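Local coordinates for probable polyketide synthase 1 (Dictyostelium discoideum, PDB 2H84), which probably acts as a polyketide synthase whose C-terminal type III domain, the part described here, extends and cyclizes polyketide chains, yielding acylpyrones in vitro, at residues L226-P238 / A271-T284. Sequence-based numbering, arbitrary orientation.
Sequences LYEVMCSINRSFP and AFVDTLLDKAKLQT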
ATOM      1  N   LEU A 226       3.034  17.895  19.220  1.00 25.96           N
ATOM      2  CA  LEU A 226       3.803  16.926  19.994  1.00 25.25           C
ATOM      3  C   LEU A 226       5.248  16.811  19.512  1.00 25.23           C
ATOM      4  O   LEU A 226       6.173  16.803  20.323  1.00 25.02           O
ATOM      5  CB  LEU A 226       3.119  15.556  19.935  1.00 24.89           C
ATOM      6  CG  LEU A 226       1.735  15.477  20.583  1.00 24.93           C
ATOM      7  CD1 LEU A 226       1.055  14.159  20.230  1.00 25.06           C
ATOM      8  CD2 LEU A 226       1.879  15.619  22.081  1.00 24.20           C
ATOM      9  N   TYR A 227       5.441  16.716  18.197  1.00 23.75           N
ATOM     10  CA  TYR A 227       6.779  16.602  17.624  1.00 22.52           C
ATOM     11  C   TYR A 227       6.848  17.401  16.346  1.00 23.38           C
ATOM     12  O   TYR A 227       5.880  17.448  15.587  1.00 23.57           O
ATOM     13  CB  TYR A 227       7.128  15.152  17.260  1.00 20.67           C
ATOM     14  CG  TYR A 227       7.216  14.186  18.412  1.00 20.08           C
ATOM     15  CD1 TYR A 227       6.092  13.486  18.854  1.00 19.71           C
ATOM     16  CD2 TYR A 227       8.436  13.946  19.051  1.00 19.83           C
ATOM     17  CE1 TYR A 227       6.184  12.568  19.900  1.00 18.97           C
ATOM     18  CE2 TYR A 227       8.539  13.030  20.098  1.00 18.62           C
ATOM     19  CZ  TYR A 227       7.416  12.344  20.515  1.00 18.76           C
ATOM     20  OH  TYR A 227       7.548  11.418  21.521  1.00 18.34           O
ATOM     21  N   GLU A 228       7.990  18.032  16.101  1.00 24.11           N
ATOM     22  CA  GLU A 228       8.155  18.780  14.868  1.00 24.65           C
ATOM     23  C   GLU A 228       9.008  17.919  13.956  1.00 23.89           C
ATOM     24  O   GLU A 228      10.204  17.769  14.183  1.00 24.67           O
ATOM     25  CB  GLU A 228       8.867  20.109  15.098  1.00 25.25           C
ATOM     26  CG  GLU A 228       8.916  20.949  13.833  1.00 27.85           C
ATOM     27  CD  GLU A 228       9.774  22.194  13.972  1.00 30.43           C
ATOM     28  OE1 GLU A 228       9.822  22.770  15.088  1.00 30.97           O
ATOM     29  OE2 GLU A 228      10.385  22.605  12.954  1.00 29.49           O
ATOM     30  N   VAL A 229       8.395  17.340  12.935  1.00 22.97           N
ATOM     31  CA  VAL A 229       9.143  16.507  12.015  1.00 23.00           C
ATOM     32  C   VAL A 229       9.899  17.374  11.007  1.00 21.62           C
ATOM     33  O   VAL A 229       9.365  17.804   9.991  1.00 20.15           O
ATOM     34  CB  VAL A 229       8.201  15.473  11.346  1.00 24.52           C
ATOM     35  CG1 VAL A 229       7.013  16.071  10.883  1.00 26.56           C
ATOM     36  CG2 VAL A 229       8.783  14.930  10.209  1.00 24.96           C
ATOM     37  N   MET A 230      11.162  17.623  11.323  1.00 21.96           N
ATOM     38  CA  MET A 230      12.015  18.464  10.507  1.00 24.16           C
ATOM     39  C   MET A 230      12.382  17.834   9.181  1.00 24.62           C
ATOM     40  O   MET A 230      12.309  18.478   8.137  1.00 25.39           O
ATOM     41  CB  MET A 230      13.255  18.813  11.307  1.00 25.88           C
ATOM     42  CG  MET A 230      12.895  19.436  12.645  1.00 27.33           C
ATOM     43  SD  MET A 230      14.311  19.665  13.697  1.00 31.81           S
ATOM     44  CE  MET A 230      15.316  20.740  12.722  1.00 29.63           C
ATOM     45  N   CYS A 231      12.788  16.576   9.213  1.00 24.86           N
ATOM     46  CA  CYS A 231      13.121  15.876   7.981  1.00 25.04           C
ATOM     47  C   CYS A 231      13.188  14.381   8.236  1.00 24.74           C
ATOM     48  O   CYS A 231      13.313  13.936   9.381  1.00 24.08           O
ATOM     49  CB  CYS A 231      14.443  16.384   7.394  1.00 25.21           C
ATOM     50  SG  CYS A 231      15.875  16.071   8.397  1.00 24.97           S
ATOM     51  N   SER A 232      13.071  13.604   7.169  1.00 24.35           N
ATOM     52  CA  SER A 232      13.124  12.154   7.285  1.00 24.00           C
ATOM     53  C   SER A 232      13.617  11.579   5.979  1.00 23.20           C
ATOM     54  O   SER A 232      13.341  12.126   4.916  1.00 24.07           O
ATOM     55  CB  SER A 232      11.743  11.600   7.620  1.00 23.77           C
ATOM     56  OG  SER A 232      10.765  12.169   6.775  1.00 24.39           O
ATOM     57  N   ILE A 233      14.353  10.476   6.068  1.00 21.97           N
ATOM     58  CA  ILE A 233      14.927   9.830   4.884  1.00 20.68           C
ATOM     59  C   ILE A 233      14.765   8.320   4.920  1.00 18.72           C
ATOM     60  O   ILE A 233      14.204   7.773   5.870  1.00 18.75           O
ATOM     61  CB  ILE A 233      16.449  10.100   4.786  1.00 21.86           C
ATOM     62  CG1 ILE A 233      17.127   9.632   6.085  1.00 21.13           C
ATOM     63  CG2 ILE A 233      16.720  11.584   4.544  1.00 22.03           C
ATOM     64  CD1 ILE A 233      18.631   9.671   6.062  1.00 19.20           C
ATOM     65  N   ASN A 234      15.249   7.655   3.872  1.00 16.37           N
ATOM     66  CA  ASN A 234      15.219   6.196   3.810  1.00 16.41           C
ATOM     67  C   ASN A 234      16.359   5.697   2.942  1.00 17.30           C
ATOM     68  O   ASN A 234      16.831   6.399   2.047  1.00 17.47           O
ATOM     69  CB  ASN A 234      13.861   5.646   3.309  1.00 15.73           C
ATOM     70  CG  ASN A 234      13.593   5.918   1.835  1.00 14.48           C
ATOM     71  OD1 ASN A 234      12.574   5.488   1.305  1.00 11.91           O
ATOM     72  ND2 ASN A 234      14.495   6.629   1.172  1.00 16.02           N
ATOM     73  N   ARG A 235      16.821   4.486   3.220  1.00 17.64           N
ATOM     74  CA  ARG A 235      17.932   3.919   2.464  1.00 18.00           C
ATOM     75  C   ARG A 235      17.615   2.489   2.060  1.00 18.12           C
ATOM     76  O   ARG A 235      16.927   1.768   2.786  1.00 18.29           O
ATOM     77  CB  ARG A 235      19.209   3.932   3.322  1.00 19.28           C
ATOM     78  CG  ARG A 235      20.490   3.484   2.608  1.00 18.98           C
ATOM     79  CD  ARG A 235      21.410   4.667   2.353  1.00 20.16           C
ATOM     80  NE  ARG A 235      22.074   5.118   3.569  1.00 20.41           N
ATOM     81  CZ  ARG A 235      22.615   6.322   3.728  1.00 21.59           C
ATOM     82  NH1 ARG A 235      22.570   7.218   2.752  1.00 21.80           N
ATOM     83  NH2 ARG A 235      23.229   6.622   4.861  1.00 21.98           N
ATOM     84  N   SER A 236      18.118   2.082   0.899  1.00 17.41           N
ATOM     85  CA  SER A 236      17.913   0.723   0.431  1.00 16.73           C
ATOM     86  C   SER A 236      19.280   0.062   0.293  1.00 17.64           C
ATOM     87  O   SER A 236      20.266   0.727  -0.041  1.00 18.68           O
ATOM     88  CB  SER A 236      17.195   0.711  -0.914  1.00 14.48           C
ATOM     89  OG  SER A 236      18.030   1.200  -1.940  1.00 14.16           O
ATOM     90  N   PHE A 237      19.345  -1.237   0.573  1.00 18.00           N
ATOM     91  CA  PHE A 237      20.605  -1.965   0.463  1.00 18.98           C
ATOM     92  C   PHE A 237      20.511  -3.126  -0.531  1.00 19.62           C
ATOM     93  O   PHE A 237      19.747  -4.078  -0.344  1.00 20.46           O
ATOM     94  CB  PHE A 237      21.054  -2.496   1.832  1.00 18.96           C
ATOM     95  CG  PHE A 237      21.227  -1.422   2.876  1.00 19.95           C
ATOM     96  CD1 PHE A 237      20.139  -0.989   3.632  1.00 19.77           C
ATOM     97  CD2 PHE A 237      22.479  -0.835   3.093  1.00 18.04           C
ATOM     98  CE1 PHE A 237      20.290   0.022   4.571  1.00 18.66           C
ATOM     99  CE2 PHE A 237      22.639   0.172   4.025  1.00 16.55           C
ATOM    100  CZ  PHE A 237      21.548   0.599   4.772  1.00 18.30           C
ATOM    101  N   PRO A 238      21.295  -3.057  -1.612  1.00 19.31           N
ATOM    102  CA  PRO A 238      21.305  -4.099  -2.642  1.00 19.17           C
ATOM    103  C   PRO A 238      21.743  -5.465  -2.138  1.00 19.06           C
ATOM    104  O   PRO A 238      22.388  -5.574  -1.101  1.00 18.53           O
ATOM    105  CB  PRO A 238      22.272  -3.544  -3.679  1.00 18.01           C
ATOM    106  CG  PRO A 238      22.088  -2.080  -3.546  1.00 20.28           C
ATOM    107  CD  PRO A 238      22.062  -1.885  -2.055  1.00 19.32           C
ATOM    108  N   ALA A 271      26.543   5.469   9.186  1.00 13.97           N
ATOM    109  CA  ALA A 271      26.582   6.216   7.941  1.00 13.54           C
ATOM    110  C   ALA A 271      25.204   6.773   7.632  1.00 14.44           C
ATOM    111  O   ALA A 271      25.074   7.891   7.129  1.00 15.28           O
ATOM    112  CB  ALA A 271      27.035   5.327   6.819  1.00 13.50           C
ATOM    113  N   PHE A 272      24.179   5.977   7.929  1.00 14.20           N
ATOM    114  CA  PHE A 272      22.796   6.373   7.700  1.00 14.18           C
ATOM    115  C   PHE A 272      22.399   7.542   8.605  1.00 15.37           C
ATOM    116  O   PHE A 272      21.874   8.545   8.119  1.00 14.49           O
ATOM    117  CB  PHE A 272      21.864   5.181   7.935  1.00 12.87           C
ATOM    118  CG  PHE A 272      20.420   5.485   7.665  1.00 10.93           C
ATOM    119  CD1 PHE A 272      19.526   5.648   8.712  1.00  9.72           C
ATOM    120  CD2 PHE A 272      19.950   5.583   6.358  1.00 10.29           C
ATOM    121  CE1 PHE A 272      18.189   5.925   8.464  1.00 10.13           C
ATOM    122  CE2 PHE A 272      18.614   5.862   6.099  1.00  8.49           C
ATOM    123  CZ  PHE A 272      17.731   6.021   7.152  1.00  9.64           C
ATOM    124  N   VAL A 273      22.655   7.414   9.908  1.00 16.65           N
ATOM    125  CA  VAL A 273      22.330   8.472  10.861  1.00 18.38           C
ATOM    126  C   VAL A 273      23.079   9.743  10.500  1.00 19.73           C
ATOM    127  O   VAL A 273      22.658  10.840  10.863  1.00 21.13           O
ATOM    128  CB  VAL A 273      22.723   8.102  12.295  1.00 19.03           C
ATOM    129  CG1 VAL A 273      22.267   9.197  13.234  1.00 17.78           C
ATOM    130  CG2 VAL A 273      22.110   6.765  12.688  1.00 19.65           C
ATOM    131  N   ASP A 274      24.195   9.588   9.792  1.00 20.15           N
ATOM    132  CA  ASP A 274      24.986  10.729   9.362  1.00 20.79           C
ATOM    133  C   ASP A 274      24.283  11.446   8.224  1.00 20.52           C
ATOM    134  O   ASP A 274      24.246  12.672   8.191  1.00 19.65           O
ATOM    135  CB  ASP A 274      26.384  10.300   8.906  1.00 22.27           C
ATOM    136  CG  ASP A 274      27.354  10.160  10.060  1.00 23.82           C
ATOM    137  OD1 ASP A 274      27.003  10.572  11.186  1.00 25.62           O
ATOM    138  OD2 ASP A 274      28.469   9.651   9.848  1.00 23.63           O
ATOM    139  N   THR A 275      23.715  10.686   7.297  1.00 20.75           N
ATOM    140  CA  THR A 275      23.014  11.297   6.182  1.00 21.27           C
ATOM    141  C   THR A 275      21.799  12.060   6.686  1.00 20.92           C
ATOM    142  O   THR A 275      21.456  13.102   6.140  1.00 21.46           O
ATOM    143  CB  THR A 275      22.565  10.252   5.161  1.00 22.01           C
ATOM    144  OG1 THR A 275      23.714   9.575   4.640  1.00 25.18           O
ATOM    145  CG2 THR A 275      21.813  10.912   4.022  1.00 21.18           C
ATOM    146  N   LEU A 276      21.154  11.541   7.729  1.00 20.74           N
ATOM    147  CA  LEU A 276      19.982  12.191   8.318  1.00 21.63           C
ATOM    148  C   LEU A 276      20.371  13.490   9.030  1.00 24.70           C
ATOM    149  O   LEU A 276      19.682  14.513   8.903  1.00 24.31           O
ATOM    150  CB  LEU A 276      19.300  11.262   9.325  1.00 18.94           C
ATOM    151  CG  LEU A 276      18.108  11.872  10.075  1.00 17.87           C
ATOM    152  CD1 LEU A 276      16.995  12.172   9.097  1.00 19.67           C
ATOM    153  CD2 LEU A 276      17.608  10.916  11.144  1.00 16.73           C
ATOM    154  N   LEU A 277      21.472  13.443   9.781  1.00 28.23           N
ATOM    155  CA  LEU A 277      21.954  14.614  10.517  1.00 31.43           C
ATOM    156  C   LEU A 277      22.344  15.799   9.641  1.00 32.09           C
ATOM    157  O   LEU A 277      22.145  16.949  10.030  1.00 31.53           O
ATOM    158  CB  LEU A 277      23.147  14.252  11.404  1.00 33.82           C
ATOM    159  CG  LEU A 277      22.833  13.694  12.792  1.00 35.93           C
ATOM    160  CD1 LEU A 277      23.871  14.013  13.693  1.00 38.37           C
ATOM    161  CD2 LEU A 277      21.748  14.347  13.394  1.00 36.83           C
ATOM    162  N   ASP A 278      22.908  15.522   8.469  1.00 33.31           N
ATOM    163  CA  ASP A 278      23.315  16.582   7.550  1.00 34.87           C
ATOM    164  C   ASP A 278      22.104  17.313   6.987  1.00 35.12           C
ATOM    165  O   ASP A 278      22.164  18.513   6.702  1.00 35.57           O
ATOM    166  CB  ASP A 278      24.142  16.004   6.401  1.00 36.06           C
ATOM    167  CG  ASP A 278      25.433  15.368   6.877  1.00 38.20           C
ATOM    168  OD1 ASP A 278      26.209  14.876   6.029  1.00 38.31           O
ATOM    169  OD2 ASP A 278      25.669  15.360   8.108  1.00 39.71           O
ATOM    170  N   LYS A 279      21.011  16.574   6.819  1.00 35.13           N
ATOM    171  CA  LYS A 279      19.774  17.141   6.310  1.00 35.00           C
ATOM    172  C   LYS A 279      19.170  18.012   7.393  1.00 35.07           C
ATOM    173  O   LYS A 279      18.576  19.056   7.120  1.00 35.54           O
ATOM    174  CB  LYS A 279      18.787  16.035   5.940  1.00 34.57           C
ATOM    175  CG  LYS A 279      18.460  16.031   4.465  1.00 36.11           C
ATOM    176  CD  LYS A 279      16.992  16.263   4.159  1.00 36.34           C
ATOM    177  CE  LYS A 279      16.187  15.003   4.176  1.00 37.55           C
ATOM    178  NZ  LYS A 279      14.948  15.051   3.357  1.00 36.48           N
ATOM    179  N   ALA A 280      19.336  17.576   8.633  1.00 34.84           N
ATOM    180  CA  ALA A 280      18.806  18.312   9.758  1.00 35.58           C
ATOM    181  C   ALA A 280      19.563  19.619   9.910  1.00 36.80           C
ATOM    182  O   ALA A 280      18.957  20.671  10.102  1.00 36.72           O
ATOM    183  CB  ALA A 280      18.925  17.479  11.024  1.00 34.41           C
ATOM    184  N   LYS A 281      20.891  19.547   9.799  1.00 38.46           N
ATOM    185  CA  LYS A 281      21.753  20.723   9.944  1.00 39.44           C
ATOM    186  C   LYS A 281      21.474  21.805   8.909  1.00 40.66           C
ATOM    187  O   LYS A 281      22.031  22.899   8.981  1.00 41.98           O
ATOM    188  CB  LYS A 281      23.226  20.305   9.892  1.00 38.00           C
ATOM    189  CG  LYS A 281      23.674  19.506  11.109  1.00 37.57           C
ATOM    190  CD  LYS A 281      24.919  18.677  10.813  1.00 38.01           C
ATOM    191  CE  LYS A 281      25.163  17.636  11.901  1.00 38.20           C
ATOM    192  NZ  LYS A 281      26.115  16.581  11.450  1.00 37.07           N
ATOM    193  N   LEU A 282      20.607  21.499   7.951  1.00 41.45           N
ATOM    194  CA  LEU A 282      20.244  22.463   6.927  1.00 42.04           C
ATOM    195  C   LEU A 282      19.229  23.444   7.490  1.00 43.80           C
ATOM    196  O   LEU A 282      18.918  24.457   6.867  1.00 44.01           O
ATOM    197  CB  LEU A 282      19.638  21.760   5.720  1.00 41.24           C
ATOM    198  CG  LEU A 282      20.567  21.033   4.756  1.00 40.59           C
ATOM    199  CD1 LEU A 282      19.744  20.441   3.631  1.00 40.35           C
ATOM    200  CD2 LEU A 282      21.585  22.001   4.201  1.00 40.08           C
ATOM    201  N   GLN A 283      18.705  23.134   8.669  1.00 46.43           N
ATOM    202  CA  GLN A 283      17.715  23.991   9.313  1.00 49.88           C
ATOM    203  C   GLN A 283      18.270  24.466  10.646  1.00 52.48           C
ATOM    204  O   GLN A 283      18.365  25.664  10.899  1.00 53.75           O
ATOM    205  CB  GLN A 283      16.412  23.216   9.527  1.00 49.74           C
ATOM    206  CG  GLN A 283      15.963  22.448   8.287  1.00 48.74           C
ATOM    207  CD  GLN A 283      14.798  21.518   8.549  1.00 47.46           C
ATOM    208  OE1 GLN A 283      14.490  20.656   7.728  1.00 46.63           O
ATOM    209  NE2 GLN A 283      14.140  21.692   9.692  1.00 46.92           N
ATOM    210  N   THR A 284      18.643  23.519  11.495  1.00 55.02           N
ATOM    211  CA  THR A 284      19.202  23.858  12.793  1.00 57.90           C
ATOM    212  C   THR A 284      20.706  24.015  12.684  1.00 59.01           C
ATOM    213  O   THR A 284      21.453  23.117  13.061  1.00 59.65           O
ATOM    214  CB  THR A 284      18.913  22.763  13.830  1.00 59.19           C
ATOM    215  OG1 THR A 284      19.727  22.959  14.998  1.00 60.99           O
ATOM    216  CG2 THR A 284      19.198  21.426  13.236  1.00 59.66           C
TER
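Residues 271-280 of helix 261-280 of the thiolase fold lie against strand 227-236, running roughly antiparallel to it at 143° with the axes 8.3 Å apart, and Cys231, Ile233 and Arg235 project from the strand toward them. Ile233 lies midway along the contact: its CD1 sits over one face of the Phe272 ring, 4.2 Å from the centroid, a CH-pi contact, and also meets Leu276 CB at 3.7 Å. Its other branch, CG2, lies alongside the bent aliphatic chain of Lys279, 3.5 Å from CE. Two residues earlier on the same side, Cys231 SG touches Leu276 CD1 (4.1 Å) and Ala280 CB (4.3 Å). Arg235 has CG anti to its backbone N (chi1 -175°), then bends back past Phe272, guanidinium and ring planes 80° apart. Its NH1 donates to Thr275 OG1 (3.2 Å), the acceptor lying near the guanidinium plane. The same NH1 forms a salt bridge with Asp146 of the second subunit, which tethers this end of the helix-strand layer to the dimer interface. Phe365, on neighbouring strand 364-372, meets the Phe272 ring edge-to-face. Such a helix, packed along a strand of the mixed sheet through alternate strand residues, belongs to the layered alpha/beta architecture of the chalcone and stilbene synthases.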